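Local coordinates for conserved protein (Methanothermobacter thermautotrophicus, PDB 1I36) that is of unknown function but binds NADP in a Rossmann-type domain and structurally resembles 3-hydroxyacid dehydrogenases, at residues 4-9 / 58-63; 25-30 / 45-50; 84-89 / 105-110. The protein carries 1 engineered substitution. All blocks are in the same frame, centred on the assembly; numbering follows the deposited sequence.

All three contacts pair neighbouring parallel strands of one sheet, the NADP-binding part of the protein. Across it the strands run 47-48, 25-28, 2-6, 59-62, 83-86 and 106-112, so contact 2 lies toward one edge, contact 1 in the middle and contact 3 beyond it. The centre of contact 1 is about 10 Å from that of each of the others, whose own centres are about 19 Å apart. Along the chain, contact 2 falls between the two segments of contact 1, and contact 3 follows. Contacts 1 and 3 both touch NADP at the C-terminal ends of their strands, whereas contact 2 backs the loop holding Phe8.

Contact 1. Residues 4-9 / 58-63; sequences GFIGFG and PVVISA. With NAP (NADP nicotinamide-adenine-dinucleotide phosphate), chain C.
Gly4 to Ile6 and Val60 to Ser62 are paired parallel strands in the middle of a Rossmann-type NADP-binding domain, and the loops leaving them reach the cofactor. The ladder begins with Gly4 N to Val59 O at 2.8 Å. It continues with Ile61 N to Gly4 O and Ile6 N to Ile61 O, both 2.8 Å, and ends with Ala63 N to Ile6 O at 2.9 Å. The last three are nearly straight, at 171° about the hydrogen.

Apolar side chains flank the ladder on both faces, branched aliphatics filling the buried space. On one, CD1, the end of the longer arm of Ile6, meets Val60 CG1 at 3.6 Å; CG1 of Ile6 lies beside the backbone N (chi1 -58°), which directs CD1 to the valine. Tyr84 of the next strand packs on both. On the other face Phe5 and Ile61 run side by side, and CZ of Phe5 meets Ile61 CD1 at 3.9 Å, while Ala12, Ala16 and Leu19 of helix 10-21 cover the ring.

Gly7 and Gly9 fit the GxGxxA pattern of the Rossmann strand-turn-helix, which turns tightly next to the dinucleotide. Gly7 has a positive phi of 93° and sits close to Ala63 O, so glycine suits it, and its CA comes within 3.4 Å of NADP N3A on the adenine. Gly9, at the N-cap of helix 10-21, brings its bare CA to 3.1 Å from the ribose-phosphate oxygen O5B of NADP. A water receives the N-H of Gly9 and donates to both Ala63 O and NADP O2N, linking the start of helix 10-21 and the loop after strand 59-62 to the pyrophosphate. Phe8 points away from strand 59-62, and its ring packs on Arg40, Ala41 and Val44 of helix 35-44.

Contact 2. Residues 25-30 / 45-50; sequences EVVTSL and GVTETS
Glu25 holds CG anti to its backbone N (chi1 -162°) and stays extended beyond it, while Thr47 sets OG1 beside its own N (chi1 -67°); with these rotations the two side chains cross at about a right angle, OE2 meeting OG1. Glu25 OE2 accepts the proton of Thr47 OG1 at 2.7 Å through its anti lone pair, the one facing away from OE1. A glutamate is long enough to span this margin of the sheet, and a beta-branched threonine offers both a hydroxyl to it and a methyl-bearing CB, which lies 3.7 Å from Val27 CG1.

Three backbone bonds join the chains in parallel: Thr47 N to Val26 O at 3.0 Å, Thr28 N to Thr47 O at 3.1 Å and Thr49 N to Thr28 O at 3.1 Å. In the last, the donor is tilted 29° from the carbonyl plane. Beyond it, two waters take over: each donates to Thr49 O, one receiving the N-H of Leu30 and the other hydrogen-bonding Ser29 OG.

On the helix-covered face Val46 fits between Val26 and Thr28. Its CG1 is squeezed to 3.4 Å from Val26 CG2, and CG2 packs on the Thr28 methyl, with Phe8 and Ala41 close by. Thr28 turns its hydroxyl to Phe5 O instead. Farther along, Leu30 CD1 lies 3.5 Å from Glu48 CD, against a carboxylate that is salt-bridged to Arg42. Strand 25-28, helix 35-44 and strand 47-48 thus form a beta-alpha-beta crossover at the edge of the Rossmann sheet.

Contact 3. Residues 84-89 / 105-110; sequences YVDINN and GGFVDA. With NAP (NADP nicotinamide-adenine-dinucleotide phosphate), chain C.
Tyr84 N donates to Gly106 O at 2.7 Å, the shortest polar bond between these parallel strands. Val108 N to Tyr84 O (2.8 Å), Asp86 N to Val108 O and Ala110 N to Asp86 O (both 3.0 Å) complete the ladder. On one face the rings of Tyr84 and Phe107 are near parallel, 28° apart, but slid so far that they barely overlap; Tyr84 CD1 touches Phe107 CD2. Phe107 CZ also reaches the CB of Asp86 at 3.4 Å. On the other face Val85 CG1 touches Ala110 CB at 3.6 Å; alanine is small enough for branched Val85 and Ile87 both to pack on it.

Asp86, at the end of its strand, has CG anti to the backbone N (chi1 -170°), and OD1 accepts from Asn88 N at 2.9 Å, an Asx turn. The turn sets the backbone at Asn88, whose amide has both donor and acceptor: ND2, weakly bonded to both Asp86 oxygens, also bonds Ser62 OG, and OD1 accepts from NADP O3D at 2.9 Å. Strand 83-86 runs between strands 59-62 and 106-112. Helix 69-77 packs on Tyr84, and helix 92-101, which links the two strands in a beta-alpha-beta unit, covers Phe107 through Val95 and Ala98.

Contact 1. Residues 4-9 / 58-63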
loop_
_atom_site.group_PDB
_atom_site.type_symbol
_atom_site.label_atom_id
_atom_site.label_comp_id
_atom_site.label_asym_id
_atom_site.label_seq_id
_atom_site.Cartn_x
_atom_site.Cartn_y
_atom_site.Cartn_z
ATOM N N GLY A 4 29.887 -22.140 -14.554
ATOM C CA GLY A 4 29.052 -23.164 -15.176
ATOM C C GLY A 4 27.566 -22.933 -14.955
ATOM O O GLY A 4 27.160 -22.453 -13.904
ATOM N N PHE A 5 26.764 -23.260 -15.961
ATOM C CA PHE A 5 25.317 -23.088 -15.883
ATOM C C PHE A 5 24.576 -24.419 -16.001
ATOM O O PHE A 5 24.849 -25.219 -16.901
ATOM C CB PHE A 5 24.813 -22.163 -17.019
ATOM C CG PHE A 5 25.104 -20.709 -16.798
ATOM C CD1 PHE A 5 26.367 -20.188 -17.050
ATOM C CD2 PHE A 5 24.126 -19.865 -16.278
ATOM C CE1 PHE A 5 26.657 -18.846 -16.782
ATOM C CE2 PHE A 5 24.411 -18.516 -16.011
ATOM C CZ PHE A 5 25.675 -18.008 -16.260
ATOM N N ILE A 6 23.673 -24.676 -15.064
ATOM C CA ILE A 6 22.821 -25.856 -15.144
ATOM C C ILE A 6 21.525 -25.225 -15.639
ATOM O O ILE A 6 20.939 -24.369 -14.959
ATOM C CB ILE A 6 22.610 -26.518 -13.792
ATOM C CG1 ILE A 6 23.955 -26.912 -13.177
ATOM C CG2 ILE A 6 21.745 -27.771 -13.980
ATOM C CD1 ILE A 6 23.838 -27.253 -11.672
ATOM N N GLY A 7 21.104 -25.639 -16.829
ATOM C CA GLY A 7 19.947 -25.077 -17.490
ATOM C C GLY A 7 20.502 -23.971 -18.381
ATOM O O GLY A 7 21.574 -23.427 -18.095
ATOM N N PHE A 8 19.885 -23.718 -19.536
ATOM C CA PHE A 8 20.394 -22.628 -20.362
ATOM C C PHE A 8 19.269 -21.981 -21.111
ATOM O O PHE A 8 19.165 -22.066 -22.335
ATOM C CB PHE A 8 21.556 -23.055 -21.278
ATOM C CG PHE A 8 22.483 -21.928 -21.632
ATOM C CD1 PHE A 8 23.577 -21.635 -20.835
ATOM C CD2 PHE A 8 22.225 -21.124 -22.733
ATOM C CE1 PHE A 8 24.411 -20.537 -21.118
ATOM C CE2 PHE A 8 23.041 -20.030 -23.035
ATOM C CZ PHE A 8 24.134 -19.739 -22.221
ATOM N N GLY A 9 18.386 -21.388 -20.321
ATOM C CA GLY A 9 17.217 -20.705 -20.825
ATOM C C GLY A 9 17.430 -19.213 -20.858
ATOM O O GLY A 9 18.557 -18.762 -21.037
ATOM N N PRO A 58 34.326 -23.138 -10.322
ATOM C CA PRO A 58 34.292 -22.501 -8.995
ATOM C C PRO A 58 32.941 -21.834 -8.672
ATOM O O PRO A 58 32.618 -21.616 -7.503
ATOM C CB PRO A 58 35.463 -21.511 -9.057
ATOM C CG PRO A 58 35.564 -21.195 -10.517
ATOM C CD PRO A 58 35.383 -22.542 -11.159
ATOM N N VAL A 59 32.156 -21.561 -9.721
ATOM C CA VAL A 59 30.817 -20.980 -9.587
ATOM C C VAL A 59 29.897 -21.745 -10.542
ATOM O O VAL A 59 30.128 -21.798 -11.750
ATOM C CB VAL A 59 30.748 -19.450 -9.918
ATOM C CG1 VAL A 59 29.302 -18.931 -9.688
ATOM C CG2 VAL A 59 31.733 -18.645 -8.996
ATOM N N VAL A 60 28.867 -22.354 -9.965
ATOM C CA VAL A 60 27.889 -23.127 -10.708
ATOM C C VAL A 60 26.527 -22.478 -10.449
ATOM O O VAL A 60 26.117 -22.356 -9.299
ATOM C CB VAL A 60 27.830 -24.558 -10.176
ATOM C CG1 VAL A 60 26.751 -25.349 -10.947
ATOM C CG2 VAL A 60 29.234 -25.244 -10.356
ATOM N N ILE A 61 25.865 -22.023 -11.505
ATOM C CA ILE A 61 24.565 -21.373 -11.359
ATOM C C ILE A 61 23.463 -22.285 -11.910
ATOM O O ILE A 61 23.540 -22.737 -13.048
ATOM C CB ILE A 61 24.525 -20.012 -12.139
ATOM C CG1 ILE A 61 25.555 -19.017 -11.541
ATOM C CG2 ILE A 61 23.128 -19.412 -12.075
ATOM C CD1 ILE A 61 25.757 -17.765 -12.396
ATOM N N SER A 62 22.452 -22.532 -11.081
ATOM C CA SER A 62 21.307 -23.365 -11.430
ATOM C C SER A 62 20.167 -22.417 -11.830
ATOM O O SER A 62 19.637 -21.700 -10.987
ATOM C CB SER A 62 20.862 -24.176 -10.207
ATOM O OG SER A 62 19.660 -24.879 -10.492
ATOM N N ALA A 63 19.811 -22.426 -13.108
ATOM C CA ALA A 63 18.760 -21.573 -13.641
ATOM C C ALA A 63 17.880 -22.474 -14.508
ATOM O O ALA A 63 17.911 -22.412 -15.748
ATOM C CB ALA A 63 19.377 -20.452 -14.480
HETATM P PA NAP C . 13.581 -21.169 -19.423
HETATM O O1A NAP C . 12.488 -21.808 -18.714
HETATM O O2A NAP C . 13.831 -19.851 -19.970
HETATM O O5B NAP C . 15.029 -21.933 -19.088
HETATM C C5B NAP C . 15.297 -23.123 -18.138
HETATM C C4B NAP C . 16.086 -23.928 -19.061
HETATM O O4B NAP C . 16.422 -25.099 -17.994
HETATM C C3B NAP C . 15.723 -24.862 -19.788
HETATM O O3B NAP C . 16.482 -24.178 -20.694
HETATM C C2B NAP C . 15.829 -26.321 -19.995
HETATM O O2B NAP C . 16.326 -27.068 -20.879
HETATM C C1B NAP C . 16.468 -26.370 -18.742
HETATM N N9A NAP C . 16.011 -27.517 -17.933
HETATM C C8A NAP C . 14.797 -28.111 -17.570
HETATM N N7A NAP C . 14.982 -29.201 -16.859
HETATM C C5A NAP C . 16.351 -29.343 -16.735
HETATM C C6A NAP C . 17.181 -30.316 -16.088
HETATM N N6A NAP C . 16.669 -31.360 -15.434
HETATM N N1A NAP C . 18.558 -30.151 -16.160
HETATM C C2A NAP C . 19.100 -29.095 -16.830
HETATM N N3A NAP C . 18.382 -28.147 -17.465
HETATM C C4A NAP C . 16.997 -28.328 -17.372
HETATM O O3 NAP C . 13.596 -20.452 -17.917
HETATM P PN NAP C . 14.205 -18.990 -17.298
HETATM O O1N NAP C . 13.247 -17.889 -17.650
HETATM O O2N NAP C . 15.567 -18.948 -17.842
HETATM O O5D NAP C . 14.355 -19.037 -15.723
HETATM C C5D NAP C . 15.248 -19.977 -15.072
HETATM C C4D NAP C . 14.973 -19.935 -13.580
HETATM O O4D NAP C . 15.063 -18.624 -12.944
HETATM C C3D NAP C . 13.570 -20.450 -13.171
HETATM O O3D NAP C . 13.531 -21.264 -11.955
HETATM C C2D NAP C . 12.729 -19.228 -13.011
HETATM O O2D NAP C . 11.638 -19.409 -12.155
HETATM C C1D NAP C . 13.766 -18.196 -12.515
HETATM N N1N NAP C . 13.430 -16.798 -12.832
HETATM C C2N NAP C . 13.278 -16.393 -14.165
HETATM C C3N NAP C . 12.963 -15.007 -14.364
HETATM C C7N NAP C . 12.782 -14.450 -15.695
HETATM O O7N NAP C . 12.518 -13.243 -15.851
HETATM N N7N NAP C . 12.898 -15.213 -16.812
HETATM C C4N NAP C . 12.832 -14.156 -13.245
HETATM C C5N NAP C . 12.981 -14.574 -11.966
HETATM C C6N NAP C . 13.283 -15.894 -11.759
HETATM P P2B NAP C . 15.202 -27.551 -22.006
HETATM O O1X NAP C . 14.836 -26.392 -22.889
HETATM O O2X NAP C . 15.970 -28.568 -22.672
HETATM O O3X NAP C . 14.036 -27.971 -21.256
HETATM O O HOH W 1 18.008 -20.201 -17.608
#

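Contact 2. Residues 25-30 / 45-50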
loop_
_atom_site.group_PDB
_atom_site.type_symbol
_atom_site.label_atom_id
_atom_site.label_comp_id
_atom_site.label_asym_id
_atom_site.label_seq_id
_atom_site.Cartn_x
_atom_site.Cartn_y
_atom_site.Cartn_z
ATOM N N GLU A 25 35.015 -17.365 -18.995
ATOM C CA GLU A 25 34.669 -18.526 -19.796
ATOM C C GLU A 25 33.405 -19.142 -19.174
ATOM O O GLU A 25 33.405 -19.475 -18.011
ATOM C CB GLU A 25 35.768 -19.580 -19.777
ATOM C CG GLU A 25 35.569 -20.530 -20.951
ATOM C CD GLU A 25 36.101 -21.918 -20.714
ATOM O OE1 GLU A 25 36.970 -22.101 -19.829
ATOM O OE2 GLU A 25 35.644 -22.832 -21.440
ATOM N N VAL A 26 32.319 -19.210 -19.928
ATOM C CA VAL A 26 31.064 -19.767 -19.426
ATOM C C VAL A 26 30.863 -21.142 -20.044
ATOM O O VAL A 26 31.091 -21.307 -21.240
ATOM C CB VAL A 26 29.883 -18.823 -19.760
ATOM C CG1 VAL A 26 30.165 -17.459 -19.182
ATOM C CG2 VAL A 26 29.749 -18.630 -21.250
ATOM N N VAL A 27 30.465 -22.127 -19.232
ATOM C CA VAL A 27 30.281 -23.497 -19.735
ATOM C C VAL A 27 28.943 -24.105 -19.322
ATOM O O VAL A 27 28.360 -23.713 -18.321
ATOM C CB VAL A 27 31.417 -24.482 -19.263
ATOM C CG1 VAL A 27 32.804 -23.857 -19.408
ATOM C CG2 VAL A 27 31.180 -24.965 -17.859
ATOM N N THR A 28 28.468 -25.070 -20.098
ATOM C CA THR A 28 27.206 -25.725 -19.777
ATOM C C THR A 28 27.152 -27.077 -20.509
ATOM O O THR A 28 27.894 -27.276 -21.467
ATOM C CB THR A 28 26.000 -24.845 -20.225
ATOM O OG1 THR A 28 24.824 -25.302 -19.567
ATOM C CG2 THR A 28 25.783 -24.941 -21.715
ATOM N N SER A 29 26.295 -27.985 -20.034
ATOM C CA SER A 29 26.121 -29.306 -20.630
ATOM C C SER A 29 24.825 -29.318 -21.414
ATOM O O SER A 29 23.769 -29.008 -20.864
ATOM C CB SER A 29 26.062 -30.364 -19.537
ATOM O OG SER A 29 25.830 -31.643 -20.083
ATOM N N LEU A 30 24.895 -29.672 -22.696
ATOM C CA LEU A 30 23.695 -29.696 -23.547
ATOM C C LEU A 30 23.045 -31.076 -23.743
ATOM O O LEU A 30 22.046 -31.195 -24.458
ATOM C CB LEU A 30 23.988 -29.073 -24.907
ATOM C CG LEU A 30 24.339 -27.580 -24.915
ATOM C CD1 LEU A 30 24.755 -27.182 -26.323
ATOM C CD2 LEU A 30 23.150 -26.745 -24.453
ATOM N N GLY A 45 27.740 -18.691 -27.457
ATOM C CA GLY A 45 29.092 -19.200 -27.659
ATOM C C GLY A 45 29.693 -19.827 -26.407
ATOM O O GLY A 45 30.892 -19.698 -26.130
ATOM N N VAL A 46 28.861 -20.534 -25.651
ATOM C CA VAL A 46 29.319 -21.176 -24.430
ATOM C C VAL A 46 30.126 -22.425 -24.716
ATOM O O VAL A 46 29.994 -23.032 -25.768
ATOM C CB VAL A 46 28.133 -21.554 -23.502
ATOM C CG1 VAL A 46 27.372 -20.297 -23.085
ATOM C CG2 VAL A 46 27.210 -22.522 -24.203
ATOM N N THR A 47 30.992 -22.799 -23.785
ATOM C CA THR A 47 31.782 -23.997 -23.967
ATOM C C THR A 47 30.893 -25.191 -23.627
ATOM O O THR A 47 30.340 -25.260 -22.538
ATOM C CB THR A 47 33.029 -23.972 -23.073
ATOM O OG1 THR A 47 33.906 -22.926 -23.524
ATOM C CG2 THR A 47 33.754 -25.306 -23.119
ATOM N N GLU A 48 30.716 -26.093 -24.588
ATOM C CA GLU A 48 29.895 -27.286 -24.393
ATOM C C GLU A 48 30.746 -28.353 -23.756
ATOM O O GLU A 48 31.803 -28.701 -24.271
ATOM C CB GLU A 48 29.319 -27.728 -25.733
ATOM C CG GLU A 48 28.369 -26.672 -26.255
ATOM C CD GLU A 48 27.915 -26.871 -27.696
ATOM O OE1 GLU A 48 27.930 -28.020 -28.203
ATOM O OE2 GLU A 48 27.515 -25.860 -28.308
ATOM N N THR A 49 30.272 -28.910 -22.653
ATOM C CA THR A 49 31.061 -29.887 -21.930
ATOM C C THR A 49 30.202 -30.913 -21.206
ATOM O O THR A 49 28.994 -30.941 -21.381
ATOM C CB THR A 49 31.956 -29.150 -20.941
ATOM O OG1 THR A 49 32.887 -30.070 -20.351
ATOM C CG2 THR A 49 31.107 -28.495 -19.838
ATOM N N SER A 50 30.820 -31.766 -20.391
ATOM C CA SER A 50 30.053 -32.783 -19.675
ATOM C C SER A 50 29.386 -32.173 -18.442
ATOM O O SER A 50 29.787 -31.107 -17.967
ATOM C CB SER A 50 30.947 -33.951 -19.252
ATOM O OG SER A 50 31.806 -33.599 -18.173
HETATM O O HOH W 2 26.856 -33.097 -22.219
HETATM O O HOH W 3 27.470 -30.114 -23.788
#

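Contact 3. Residues 84-89 / 105-110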
loop_
_atom_site.group_PDB
_atom_site.type_symbol
_atom_site.label_atom_id
_atom_site.label_comp_id
_atom_site.label_asym_id
_atom_site.label_seq_id
_atom_site.Cartn_x
_atom_site.Cartn_y
_atom_site.Cartn_z
ATOM N N TYR A 84 27.536 -22.930 -5.337
ATOM C CA TYR A 84 26.346 -23.312 -6.097
ATOM C C TYR A 84 25.310 -22.188 -5.849
ATOM O O TYR A 84 24.924 -21.914 -4.711
ATOM C CB TYR A 84 25.816 -24.642 -5.565
ATOM C CG TYR A 84 24.657 -25.185 -6.385
ATOM C CD1 TYR A 84 23.330 -24.880 -6.032
ATOM C CD2 TYR A 84 24.881 -26.040 -7.447
ATOM C CE1 TYR A 84 22.255 -25.440 -6.716
ATOM C CE2 TYR A 84 23.828 -26.606 -8.146
ATOM C CZ TYR A 84 22.511 -26.304 -7.769
ATOM O OH TYR A 84 21.480 -26.877 -8.442
ATOM N N VAL A 85 24.962 -21.498 -6.922
ATOM C CA VAL A 85 24.038 -20.372 -6.895
ATOM C C VAL A 85 22.689 -20.773 -7.465
ATOM O O VAL A 85 22.566 -21.064 -8.645
ATOM C CB VAL A 85 24.625 -19.210 -7.708
ATOM C CG1 VAL A 85 23.781 -17.957 -7.547
ATOM C CG2 VAL A 85 26.067 -18.935 -7.224
ATOM N N ASP A 86 21.693 -20.849 -6.601
ATOM C CA ASP A 86 20.362 -21.227 -7.044
ATOM C C ASP A 86 19.547 -19.946 -7.288
ATOM O O ASP A 86 19.282 -19.169 -6.365
ATOM C CB ASP A 86 19.687 -22.147 -6.026
ATOM C CG ASP A 86 18.383 -22.751 -6.572
ATOM O OD1 ASP A 86 17.466 -21.991 -6.942
ATOM O OD2 ASP A 86 18.275 -23.980 -6.654
ATOM N N ILE A 87 19.125 -19.770 -8.534
ATOM C CA ILE A 87 18.387 -18.576 -8.899
ATOM C C ILE A 87 16.957 -18.914 -9.330
ATOM O O ILE A 87 16.236 -18.073 -9.839
ATOM C CB ILE A 87 19.177 -17.772 -9.973
ATOM C CG1 ILE A 87 18.803 -16.296 -9.935
ATOM C CG2 ILE A 87 18.979 -18.379 -11.373
ATOM C CD1 ILE A 87 19.840 -15.400 -10.673
ATOM N N ASN A 88 16.510 -20.115 -8.984
ATOM C CA ASN A 88 15.166 -20.546 -9.351
ATOM C C ASN A 88 14.055 -19.947 -8.478
ATOM O O ASN A 88 14.253 -19.641 -7.299
ATOM C CB ASN A 88 15.068 -22.066 -9.343
ATOM C CG ASN A 88 16.104 -22.720 -10.236
ATOM O OD1 ASN A 88 16.039 -22.614 -11.452
ATOM N ND2 ASN A 88 17.083 -23.377 -9.625
ATOM N N ASN A 89 12.869 -19.814 -9.054
ATOM C CA ASN A 89 11.751 -19.267 -8.291
ATOM C C ASN A 89 11.109 -20.366 -7.474
ATOM O O ASN A 89 10.139 -20.974 -7.906
ATOM C CB ASN A 89 10.702 -18.606 -9.201
ATOM C CG ASN A 89 9.570 -17.962 -8.406
ATOM O OD1 ASN A 89 9.778 -17.468 -7.285
ATOM N ND2 ASN A 89 8.353 -18.003 -8.964
ATOM N N GLY A 105 29.877 -28.122 -1.016
ATOM C CA GLY A 105 30.135 -26.805 -1.553
ATOM C C GLY A 105 29.424 -25.719 -0.792
ATOM O O GLY A 105 28.811 -25.983 0.218
ATOM N N GLY A 106 29.596 -24.479 -1.226
ATOM C CA GLY A 106 28.908 -23.385 -0.577
ATOM C C GLY A 106 27.645 -23.128 -1.393
ATOM O O GLY A 106 27.645 -23.282 -2.618
ATOM N N PHE A 107 26.557 -22.765 -0.727
ATOM C CA PHE A 107 25.307 -22.518 -1.437
ATOM C C PHE A 107 24.942 -21.049 -1.302
ATOM O O PHE A 107 25.008 -20.495 -0.219
ATOM C CB PHE A 107 24.185 -23.354 -0.831
ATOM C CG PHE A 107 22.861 -23.203 -1.544
ATOM C CD1 PHE A 107 22.014 -22.147 -1.248
ATOM C CD2 PHE A 107 22.446 -24.147 -2.453
ATOM C CE1 PHE A 107 20.745 -22.047 -1.853
ATOM C CE2 PHE A 107 21.166 -24.059 -3.068
ATOM C CZ PHE A 107 20.331 -23.006 -2.749
ATOM N N VAL A 108 24.479 -20.458 -2.394
ATOM C CA VAL A 108 24.037 -19.063 -2.410
ATOM C C VAL A 108 22.615 -18.974 -2.947
ATOM O O VAL A 108 22.313 -19.527 -4.005
ATOM C CB VAL A 108 24.957 -18.204 -3.331
ATOM C CG1 VAL A 108 24.424 -16.736 -3.406
ATOM C CG2 VAL A 108 26.393 -18.172 -2.718
ATOM N N ASP A 109 21.736 -18.323 -2.187
ATOM C CA ASP A 109 20.329 -18.132 -2.616
ATOM C C ASP A 109 20.366 -16.797 -3.389
ATOM O O ASP A 109 20.612 -15.769 -2.777
ATOM C CB ASP A 109 19.476 -17.993 -1.350
ATOM C CG ASP A 109 18.030 -17.655 -1.630
ATOM O OD1 ASP A 109 17.602 -17.682 -2.809
ATOM O OD2 ASP A 109 17.319 -17.350 -0.651
ATOM N N ALA A 110 20.239 -16.817 -4.720
ATOM C CA ALA A 110 20.226 -15.548 -5.477
ATOM C C ALA A 110 18.765 -15.319 -5.869
ATOM O O ALA A 110 18.078 -16.267 -6.203
ATOM C CB ALA A 110 21.091 -15.674 -6.741
HETATM P PA NAP C . 13.581 -21.169 -19.423
HETATM O O1A NAP C . 12.488 -21.808 -18.714
HETATM O O2A NAP C . 13.831 -19.851 -19.970
HETATM O O5B NAP C . 15.029 -21.933 -19.088
HETATM C C5B NAP C . 15.297 -23.123 -18.138
HETATM C C4B NAP C . 16.086 -23.928 -19.061
HETATM O O4B NAP C . 16.422 -25.099 -17.994
HETATM C C3B NAP C . 15.723 -24.862 -19.788
HETATM O O3B NAP C . 16.482 -24.178 -20.694
HETATM C C2B NAP C . 15.829 -26.321 -19.995
HETATM O O2B NAP C . 16.326 -27.068 -20.879
HETATM C C1B NAP C . 16.468 -26.370 -18.742
HETATM N N9A NAP C . 16.011 -27.517 -17.933
HETATM C C8A NAP C . 14.797 -28.111 -17.570
HETATM N N7A NAP C . 14.982 -29.201 -16.859
HETATM C C5A NAP C . 16.351 -29.343 -16.735
HETATM C C6A NAP C . 17.181 -30.316 -16.088
HETATM N N6A NAP C . 16.669 -31.360 -15.434
HETATM N N1A NAP C . 18.558 -30.151 -16.160
HETATM C C2A NAP C . 19.100 -29.095 -16.830
HETATM N N3A NAP C . 18.382 -28.147 -17.465
HETATM C C4A NAP C . 16.997 -28.328 -17.372
HETATM O O3 NAP C . 13.596 -20.452 -17.917
HETATM P PN NAP C . 14.205 -18.990 -17.298
HETATM O O1N NAP C . 13.247 -17.889 -17.650
HETATM O O2N NAP C . 15.567 -18.948 -17.842
HETATM O O5D NAP C . 14.355 -19.037 -15.723
HETATM C C5D NAP C . 15.248 -19.977 -15.072
HETATM C C4D NAP C . 14.973 -19.935 -13.580
HETATM O O4D NAP C . 15.063 -18.624 -12.944
HETATM C C3D NAP C . 13.570 -20.450 -13.171
HETATM O O3D NAP C . 13.531 -21.264 -11.955
HETATM C C2D NAP C . 12.729 -19.228 -13.011
HETATM O O2D NAP C . 11.638 -19.409 -12.155
HETATM C C1D NAP C . 13.766 -18.196 -12.515
HETATM N N1N NAP C . 13.430 -16.798 -12.832
HETATM C C2N NAP C . 13.278 -16.393 -14.165
HETATM C C3N NAP C . 12.963 -15.007 -14.364
HETATM C C7N NAP C . 12.782 -14.450 -15.695
HETATM O O7N NAP C . 12.518 -13.243 -15.851
HETATM N N7N NAP C . 12.898 -15.213 -16.812
HETATM C C4N NAP C . 12.832 -14.156 -13.245
HETATM C C5N NAP C . 12.981 -14.574 -11.966
HETATM C C6N NAP C . 13.283 -15.894 -11.759
HETATM P P2B NAP C . 15.202 -27.551 -22.006
HETATM O O1X NAP C . 14.836 -26.392 -22.889
HETATM O O2X NAP C . 15.970 -28.568 -22.672
HETATM O O3X NAP C . 14.036 -27.971 -21.256
HETATM O O HOH W 4 15.235 -17.200 -6.208
#